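Local coordinates for phenylacetic acid degradation protein PaaI (Thermus thermophilus HB8, PDB 1WLU) that probably hydrolyses acyl-CoA thioesters as a hot dog fold thioesterase connected with phenylacetic acid degradation, at residues 21-26 with 48-53. Numbering follows the deposited sequence.
Sequences AVVAGE and DSAFAL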
ATOM      1  N   ALA A  21       2.158  -6.100 -20.172  1.00 13.82           N
ATOM      2  CA  ALA A  21       3.259  -7.042 -20.288  1.00 13.87           C
ATOM      3  C   ALA A  21       3.037  -8.265 -19.418  1.00 14.03           C
ATOM      4  O   ALA A  21       2.361  -8.196 -18.392  1.00 15.25           O
ATOM      5  CB  ALA A  21       4.566  -6.370 -19.894  1.00 15.02           C
ATOM      6  N   VAL A  22       3.593  -9.390 -19.849  1.00 14.00           N
ATOM      7  CA  VAL A  22       3.519 -10.629 -19.089  1.00 13.94           C
ATOM      8  C   VAL A  22       4.944 -11.151 -18.990  1.00 14.89           C
ATOM      9  O   VAL A  22       5.641 -11.276 -20.002  1.00 14.87           O
ATOM     10  CB  VAL A  22       2.647 -11.704 -19.778  1.00 14.07           C
ATOM     11  CG1 VAL A  22       2.690 -12.998 -18.967  1.00 15.36           C
ATOM     12  CG2 VAL A  22       1.210 -11.217 -19.909  1.00 13.90           C
ATOM     13  N   VAL A  23       5.381 -11.423 -17.766  1.00 13.51           N
ATOM     14  CA  VAL A  23       6.717 -11.943 -17.500  1.00 14.19           C
ATOM     15  C   VAL A  23       6.538 -13.269 -16.782  1.00 15.47           C
ATOM     16  O   VAL A  23       5.685 -13.393 -15.903  1.00 15.88           O
ATOM     17  CB  VAL A  23       7.532 -10.971 -16.618  1.00 14.07           C
ATOM     18  CG1 VAL A  23       8.858 -11.604 -16.215  1.00 15.69           C
ATOM     19  CG2 VAL A  23       7.782  -9.676 -17.379  1.00 14.04           C
ATOM     20  N   ALA A  24       7.334 -14.263 -17.160  1.00 14.78           N
ATOM     21  CA  ALA A  24       7.224 -15.580 -16.555  1.00 15.34           C
ATOM     22  C   ALA A  24       8.551 -16.093 -16.031  1.00 15.26           C
ATOM     23  O   ALA A  24       9.621 -15.669 -16.469  1.00 16.04           O
ATOM     24  CB  ALA A  24       6.659 -16.568 -17.569  1.00 16.50           C
ATOM     25  N   GLY A  25       8.468 -17.018 -15.086  1.00 15.11           N
ATOM     26  CA  GLY A  25       9.666 -17.599 -14.521  1.00 17.02           C
ATOM     27  C   GLY A  25       9.327 -18.889 -13.809  1.00 17.52           C
ATOM     28  O   GLY A  25       8.164 -19.278 -13.725  1.00 19.57           O
ATOM     29  N   GLU A  26      10.352 -19.567 -13.316  1.00 17.54           N
ATOM     30  CA  GLU A  26      10.153 -20.806 -12.584  1.00 18.82           C
ATOM     31  C   GLU A  26      10.869 -20.638 -11.257  1.00 17.77           C
ATOM     32  O   GLU A  26      11.959 -20.068 -11.206  1.00 18.26           O
ATOM     33  CB  GLU A  26      10.748 -21.994 -13.347  1.00 20.92           C
ATOM     34  CG  GLU A  26      10.465 -23.340 -12.687  1.00 26.09           C
ATOM     35  CD  GLU A  26      11.048 -24.511 -13.456  1.00 29.95           C
ATOM     36  OE1 GLU A  26      10.779 -24.619 -14.670  1.00 32.13           O
ATOM     37  OE2 GLU A  26      11.768 -25.328 -12.845  1.00 31.74           O
ATOM     38  N   ASP A  48       7.274  -6.862 -10.426  1.00 12.80           N
ATOM     39  CA  ASP A  48       7.901  -5.576 -10.689  1.00 13.20           C
ATOM     40  C   ASP A  48       8.464  -5.507 -12.103  1.00 14.10           C
ATOM     41  O   ASP A  48       8.442  -4.450 -12.734  1.00 14.04           O
ATOM     42  CB  ASP A  48       9.021  -5.327  -9.679  1.00 14.66           C
ATOM     43  CG  ASP A  48       9.606  -3.943  -9.797  1.00 17.48           C
ATOM     44  OD1 ASP A  48       8.870  -2.970  -9.540  1.00 21.61           O
ATOM     45  OD2 ASP A  48      10.795  -3.822 -10.152  1.00 18.77           O
ATOM     46  N   SER A  49       8.973  -6.631 -12.597  1.00 13.59           N
ATOM     47  CA  SER A  49       9.529  -6.668 -13.946  1.00 13.98           C
ATOM     48  C   SER A  49       8.433  -6.458 -14.992  1.00 13.60           C
ATOM     49  O   SER A  49       8.633  -5.730 -15.963  1.00 13.99           O
ATOM     50  CB  SER A  49      10.256  -7.993 -14.185  1.00 14.37           C
ATOM     51  OG  SER A  49      11.392  -8.103 -13.342  1.00 15.77           O
ATOM     52  N   ALA A  50       7.279  -7.094 -14.796  1.00 12.60           N
ATOM     53  CA  ALA A  50       6.165  -6.930 -15.728  1.00 12.22           C
ATOM     54  C   ALA A  50       5.672  -5.482 -15.647  1.00 13.11           C
ATOM     55  O   ALA A  50       5.340  -4.866 -16.658  1.00 13.55           O
ATOM     56  CB  ALA A  50       5.043  -7.895 -15.373  1.00 12.42           C
ATOM     57  N   PHE A  51       5.633  -4.956 -14.425  1.00 12.24           N
ATOM     58  CA  PHE A  51       5.226  -3.582 -14.130  1.00 12.17           C
ATOM     59  C   PHE A  51       6.155  -2.602 -14.855  1.00 12.44           C
ATOM     60  O   PHE A  51       5.701  -1.653 -15.499  1.00 12.62           O
ATOM     61  CB  PHE A  51       5.295  -3.404 -12.603  1.00 12.36           C
ATOM     62  CG  PHE A  51       5.233  -1.980 -12.119  1.00 12.07           C
ATOM     63  CD1 PHE A  51       4.109  -1.191 -12.336  1.00 14.74           C
ATOM     64  CD2 PHE A  51       6.269  -1.467 -11.347  1.00 14.49           C
ATOM     65  CE1 PHE A  51       4.017   0.082 -11.779  1.00 16.75           C
ATOM     66  CE2 PHE A  51       6.187  -0.194 -10.786  1.00 13.35           C
ATOM     67  CZ  PHE A  51       5.056   0.578 -11.003  1.00 15.70           C
ATOM     68  N   ALA A  52       7.457  -2.852 -14.757  1.00 12.59           N
ATOM     69  CA  ALA A  52       8.456  -2.008 -15.401  1.00 14.10           C
ATOM     70  C   ALA A  52       8.299  -1.998 -16.916  1.00 14.58           C
ATOM     71  O   ALA A  52       8.293  -0.939 -17.542  1.00 14.42           O
ATOM     72  CB  ALA A  52       9.851  -2.491 -15.032  1.00 15.24           C
ATOM     73  N   LEU A  53       8.172  -3.180 -17.507  1.00 13.94           N
ATOM     74  CA  LEU A  53       8.027  -3.266 -18.953  1.00 14.60           C
ATOM     75  C   LEU A  53       6.734  -2.618 -19.439  1.00 14.71           C
ATOM     76  O   LEU A  53       6.747  -1.833 -20.390  1.00 15.21           O
ATOM     77  CB  LEU A  53       8.102  -4.727 -19.405  1.00 15.73           C
ATOM     78  CG  LEU A  53       9.493  -5.358 -19.267  1.00 17.27           C
ATOM     79  CD1 LEU A  53       9.443  -6.814 -19.696  1.00 19.13           C
ATOM     80  CD2 LEU A  53      10.501  -4.586 -20.112  1.00 21.21           C
TER
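Val-23 lays its CG2 methyl over the helix backbone at Ala-50, with Leu-53 beside it, and the apolar contact that holds strand 21-26 against helix 48-53 is shared between this methyl and Ala-21. CG2 sits 3.6 Å from the CA of Ala-50 and 3.8 Å from its CB, so it rests on the helix backbone itself. The same methyl meets CD1 of Leu-53 at 4.0 Å. The valine is turned with CG1 anti to its backbone N (chi1 173°), which sends CG2 to the helix and leaves CG1 about 4.4 Å from CB of Ser-49. Two residues earlier on the same face of the strand, Ala-21 makes the second apolar patch: its CB lies 3.9 Å from CB of Leu-53.

Polar atoms touch this interface without bonding across it. The CB of Ala-21 packs against the carbonyl O of Ala-50, 3.7 Å away, a plain van der Waals contact. Ser-49 turns its hydroxyl to other partners, bonding the O of Ala-45 one turn back and NE2 of His-39 of the second subunit.

Small side chains at Ala-50 and Ala-21 let the two backbones come close. With Ala-50 facing Val-23, their CA atoms come within 5.3 Å, and the two axes approach to 7.2 Å, running roughly antiparallel, at 151°. The CB of Ala-50 also reaches Ala-82 and Ala-84 on strand 79-89, the neighbour of 20-26, while Leu-53 extends to Val-13 on strand 12-17. The long central helix thus lies against the concave face of the antiparallel sheet that wraps it, the sausage-in-bun arrangement of the hot dog fold.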